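Local coordinates for octaprenyl Pyrophosphate Synthase (PDB 3TC1), which probably builds the C40 octaprenyl diphosphate chain by successive magnesium-dependent condensations of isopentenyl diphosphate onto an allylic diphosphate primer, at residues G137-E140 / D141-G145; D151-K154 / Y155-I158. All blocks are in the same frame, centred on the assembly; numbering follows the deposited sequence.

Interaction 1. Residues G137-E140 / D141-G145; sequences GEIE and DVFVG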
loop_
_atom_site.group_PDB
_atom_site.type_symbol
_atom_site.label_atom_id
_atom_site.label_comp_id
_atom_site.label_asym_id
_atom_site.label_seq_id
_atom_site.Cartn_x
_atom_site.Cartn_y
_atom_site.Cartn_z
ATOM N N GLY B 137 0.126 -13.149 -1.911
ATOM C CA GLY B 137 1.332 -13.937 -2.080
ATOM C C GLY B 137 2.402 -13.555 -1.075
ATOM O O GLY B 137 3.146 -14.407 -0.594
ATOM N N GLU B 138 2.488 -12.269 -0.754
ATOM C CA GLU B 138 3.483 -11.811 0.202
ATOM C C GLU B 138 3.170 -12.404 1.576
ATOM O O GLU B 138 4.064 -12.879 2.273
ATOM C CB GLU B 138 3.485 -10.282 0.273
ATOM C CG GLU B 138 4.424 -9.721 1.326
ATOM C CD GLU B 138 5.881 -10.068 1.071
ATOM O OE1 GLU B 138 6.717 -9.751 1.942
ATOM O OE2 GLU B 138 6.195 -10.649 0.008
ATOM N N ILE B 139 1.898 -12.388 1.956
ATOM C CA ILE B 139 1.486 -12.939 3.241
ATOM C C ILE B 139 1.722 -14.441 3.262
ATOM O O ILE B 139 2.189 -14.990 4.255
ATOM C CB ILE B 139 0.001 -12.652 3.524
ATOM C CG1 ILE B 139 -0.190 -11.158 3.771
ATOM C CG2 ILE B 139 -0.471 -13.451 4.735
ATOM C CD1 ILE B 139 -1.627 -10.757 4.008
ATOM N N GLU B 140 1.389 -15.101 2.161
ATOM C CA GLU B 140 1.588 -16.536 2.046
ATOM C C GLU B 140 3.072 -16.863 2.207
ATOM O O GLU B 140 3.446 -17.791 2.917
ATOM C CB GLU B 140 1.108 -17.022 0.674
ATOM C CG GLU B 140 -0.407 -17.109 0.530
ATOM C CD GLU B 140 -0.863 -17.283 -0.916
ATOM O OE1 GLU B 140 -2.042 -17.641 -1.126
ATOM O OE2 GLU B 140 -0.054 -17.053 -1.842
ATOM N N ASP B 141 3.915 -16.079 1.550
ATOM C CA ASP B 141 5.353 -16.297 1.599
ATOM C C ASP B 141 5.941 -16.221 3.009
ATOM O O ASP B 141 6.741 -17.070 3.394
ATOM C CB ASP B 141 6.056 -15.299 0.675
ATOM C CG ASP B 141 7.407 -15.805 0.175
ATOM O OD1 ASP B 141 7.569 -17.034 0.015
ATOM O OD2 ASP B 141 8.299 -14.970 -0.078
ATOM N N VAL B 142 5.565 -15.229 3.805
ATOM C CA VAL B 142 6.170 -15.196 5.130
ATOM C C VAL B 142 5.504 -16.183 6.094
ATOM O O VAL B 142 6.164 -16.667 7.011
ATOM C CB VAL B 142 6.248 -13.729 5.715
ATOM C CG1 VAL B 142 5.579 -12.751 4.755
ATOM C CG2 VAL B 142 5.616 -13.652 7.111
ATOM N N PHE B 143 4.223 -16.512 5.902
ATOM C CA PHE B 143 3.602 -17.490 6.803
ATOM C C PHE B 143 4.188 -18.878 6.493
ATOM O O PHE B 143 4.535 -19.635 7.400
ATOM C CB PHE B 143 2.071 -17.528 6.651
ATOM C CG PHE B 143 1.345 -16.542 7.527
ATOM C CD1 PHE B 143 1.522 -15.171 7.354
ATOM C CD2 PHE B 143 0.483 -16.982 8.528
ATOM C CE1 PHE B 143 0.851 -14.253 8.165
ATOM C CE2 PHE B 143 -0.191 -16.074 9.343
ATOM C CZ PHE B 143 -0.006 -14.707 9.160
ATOM N N VAL B 144 4.299 -19.216 5.214
ATOM C CA VAL B 144 4.872 -20.508 4.853
ATOM C C VAL B 144 6.359 -20.500 5.248
ATOM O O VAL B 144 6.947 -21.541 5.552
ATOM C CB VAL B 144 4.741 -20.789 3.330
ATOM C CG1 VAL B 144 5.473 -22.077 2.969
ATOM C CG2 VAL B 144 3.267 -20.914 2.944
ATOM N N GLY B 145 6.950 -19.310 5.256
ATOM C CA GLY B 145 8.356 -19.168 5.595
ATOM C C GLY B 145 8.694 -19.265 7.072
ATOM O O GLY B 145 9.854 -19.098 7.447
#

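Interaction 2. Residues D151-K154 / Y155-I158; sequences DKQK and YWRI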
loop_
_atom_site.group_PDB
_atom_site.type_symbol
_atom_site.label_atom_id
_atom_site.label_comp_id
_atom_site.label_asym_id
_atom_site.label_seq_id
_atom_site.Cartn_x
_atom_site.Cartn_y
_atom_site.Cartn_z
ATOM N N ASP B 151 5.913 -28.929 1.014
ATOM C CA ASP B 151 4.735 -28.981 0.147
ATOM C C ASP B 151 4.979 -28.097 -1.070
ATOM O O ASP B 151 4.898 -26.871 -0.980
ATOM C CB ASP B 151 3.493 -28.483 0.895
ATOM C CG ASP B 151 2.204 -28.679 0.096
ATOM O OD1 ASP B 151 2.266 -28.783 -1.150
ATOM O OD2 ASP B 151 1.121 -28.713 0.716
ATOM N N LYS B 152 5.277 -28.721 -2.206
ATOM C CA LYS B 152 5.540 -27.967 -3.424
ATOM C C LYS B 152 4.348 -27.146 -3.904
ATOM O O LYS B 152 4.530 -26.118 -4.549
ATOM C CB LYS B 152 6.000 -28.900 -4.552
ATOM C CG LYS B 152 7.453 -29.332 -4.439
ATOM C CD LYS B 152 7.951 -30.022 -5.705
ATOM C CE LYS B 152 7.266 -31.358 -5.929
ATOM N NZ LYS B 152 7.913 -32.124 -7.036
ATOM N N GLN B 153 3.135 -27.590 -3.601
ATOM C CA GLN B 153 1.958 -26.852 -4.051
ATOM C C GLN B 153 1.876 -25.463 -3.427
ATOM O O GLN B 153 1.400 -24.521 -4.057
ATOM C CB GLN B 153 0.678 -27.640 -3.759
ATOM C CG GLN B 153 0.624 -29.001 -4.447
ATOM C CD GLN B 153 0.974 -28.935 -5.931
ATOM O OE1 GLN B 153 1.808 -29.706 -6.417
ATOM N NE2 GLN B 153 0.337 -28.020 -6.655
ATOM N N LYS B 154 2.352 -25.329 -2.193
ATOM C CA LYS B 154 2.321 -24.029 -1.525
ATOM C C LYS B 154 3.312 -23.099 -2.200
ATOM O O LYS B 154 3.057 -21.907 -2.354
ATOM C CB LYS B 154 2.666 -24.178 -0.043
ATOM C CG LYS B 154 1.688 -25.053 0.726
ATOM C CD LYS B 154 2.042 -25.102 2.206
ATOM C CE LYS B 154 1.140 -26.075 2.950
ATOM N NZ LYS B 154 1.531 -26.200 4.381
ATOM N N TYR B 155 4.449 -23.663 -2.602
ATOM C CA TYR B 155 5.501 -22.921 -3.283
ATOM C C TYR B 155 4.969 -22.377 -4.606
ATOM O O TYR B 155 5.135 -21.193 -4.917
ATOM C CB TYR B 155 6.700 -23.850 -3.544
ATOM C CG TYR B 155 7.748 -23.277 -4.467
ATOM C CD1 TYR B 155 8.634 -22.298 -4.029
ATOM C CD2 TYR B 155 7.840 -23.707 -5.789
ATOM C CE1 TYR B 155 9.593 -21.759 -4.887
ATOM C CE2 TYR B 155 8.790 -23.176 -6.658
ATOM C CZ TYR B 155 9.660 -22.205 -6.203
ATOM O OH TYR B 155 10.590 -21.672 -7.064
ATOM N N TRP B 156 4.331 -23.247 -5.383
ATOM C CA TRP B 156 3.775 -22.855 -6.679
ATOM C C TRP B 156 2.728 -21.754 -6.539
ATOM O O TRP B 156 2.653 -20.852 -7.369
ATOM C CB TRP B 156 3.164 -24.072 -7.376
ATOM C CG TRP B 156 4.188 -25.074 -7.829
ATOM C CD1 TRP B 156 4.179 -26.422 -7.594
ATOM C CD2 TRP B 156 5.360 -24.808 -8.605
ATOM N NE1 TRP B 156 5.276 -27.011 -8.179
ATOM C CE2 TRP B 156 6.017 -26.044 -8.806
ATOM C CE3 TRP B 156 5.919 -23.645 -9.156
ATOM C CZ2 TRP B 156 7.207 -26.150 -9.533
ATOM C CZ3 TRP B 156 7.103 -23.751 -9.881
ATOM C CH2 TRP B 156 7.735 -24.998 -10.061
ATOM N N ARG B 157 1.924 -21.830 -5.487
ATOM C CA ARG B 157 0.899 -20.816 -5.250
ATOM C C ARG B 157 1.560 -19.472 -4.973
ATOM O O ARG B 157 1.117 -18.430 -5.467
ATOM C CB ARG B 157 0.016 -21.222 -4.067
ATOM C CG ARG B 157 -1.089 -20.227 -3.775
ATOM C CD ARG B 157 -2.064 -20.746 -2.737
ATOM N NE ARG B 157 -3.143 -19.791 -2.499
ATOM C CZ ARG B 157 -4.200 -20.033 -1.734
ATOM N NH1 ARG B 157 -4.329 -21.205 -1.126
ATOM N NH2 ARG B 157 -5.130 -19.100 -1.575
ATOM N N ILE B 158 2.633 -19.495 -4.189
ATOM C CA ILE B 158 3.356 -18.268 -3.870
ATOM C C ILE B 158 3.992 -17.667 -5.119
ATOM O O ILE B 158 3.889 -16.462 -5.351
ATOM C CB ILE B 158 4.457 -18.523 -2.813
ATOM C CG1 ILE B 158 3.807 -18.913 -1.482
ATOM C CG2 ILE B 158 5.341 -17.286 -2.664
ATOM C CD1 ILE B 158 4.792 -19.329 -0.395
#

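Interaction 1. Residues G137-E140 / D141-G145
Four successive i to i+4 backbone bonds tie Gly137-Glu140 to Asp141-Val144 in the last turns of helix 121-144, the tightest being Asp141 N to Gly137 O and Val144 N to Glu140 O, both at 2.8 Å. The Val144 bond is also the straightest, with an N-H...O angle of 166°. Next in the series, Gly145 N gives Asp141 O a weak bond as the helix ends.

The side-chain contact proper is between Ile139 and Phe143, which lie side by side and point the same way. CG2 of Ile139, set anti to its own backbone N, lies 3.7 Å from CD1 of Phe143 and almost as near CE1; the methyl rests against the CD1-CE1 bond of the ring. The same CD1 also approaches Ile139 O, at 3.2 Å. Beyond this pair lies the second subunit: its Phe24 meets the Phe143 ring with planes about 40° apart, and its Met103 packs on Ile139.

The acidic groups turn elsewhere. Glu138 OE2 forms a salt bridge with Lys162, whose ammonium also has a long, weak ion pair with Asp141 OD2. Since these two carboxylate oxygens lie 4.8 Å apart, the shared lysine would be expected to ease their repulsion. Glu140 runs out extended beyond CG to a salt bridge with Arg157.

An i, i+4 Ile-Phe pair of this kind forms a short apolar strip along one side of a helix, here facing the dimer partner, while Glu138 and Glu140 find Lys162 and Arg157 on helix 152-177 within the all-helical prenyltransferase fold.

Interaction 2. Residues D151-K154 / Y155-I158
Trp156 holds its CG beside the backbone N and anti to the carbonyl carbon (chi1 -69°), which swings the indole back over the preceding turn toward Lys152. Its CD1 comes 3.1 Å from Lys152 O, an oblique approach to the ring, and NE1 lies 4.2 Å from Lys152 CB. Tyr155 takes the other course, with CG anti to the backbone N (chi1 169°), and one carbon of its ring, CD2, stands 3.8 Å above a face of the Trp156 indole, displaced toward the rim.

Lys152 O, beside which Tyr155 CB and Trp156 CD1 lie, accepts the Trp156 N-H at 3.0 Å. Arg157 N to Gln153 O and Ile158 N to Lys154 O repeat the helical pattern, each at 3.1 Å. At the start of the helix Asp151 serves as N-cap: its OD1 takes the Gln153 N-H at 2.9 Å, on the anti side of the carboxylate and somewhat out of its plane.

The polar ends find partners beyond the turn. Lys152 NZ forms a salt bridge with Glu234, and Tyr155 OH is hydrogen-bonded to Asp201. Arg157, extended toward Glu140, also bonds through NH2 to Glu21 O of the second subunit. Leu227 of helix 227-233 packs against both aromatic rings.

Chemically, then, the first turn of helix 152-177 has one backbone N-H met by a carboxylate, whose negative charge should also suit the helix dipole, while Tyr155, buried, and Trp156, partly so, pack against helix 227-233 and, for Trp156, helix 182-205.

How the interactions relate
The two sites follow in series along the chain: interaction 1 ends helix 121-144, a short connection follows, and interaction 2 opens helix 152-177. Their centres are 10 Å apart, on the same side of the chain's centre, and they touch directly. The salt bridge from Glu140 OE1 to Arg157 NE, at 2.8 Å, joins them, while Ile158 fits against the neighbouring helix, its CG2 3.5 Å from Asp141 OD1 and its CD1 4.0 Å from Val144 CG2. Each also reaches the second subunit, and Asp141 and Tyr155 each have side chains about 9 Å from the bound magnesium ion. This junction between two successive helices lies between the dimer interface and the surroundings of the metal.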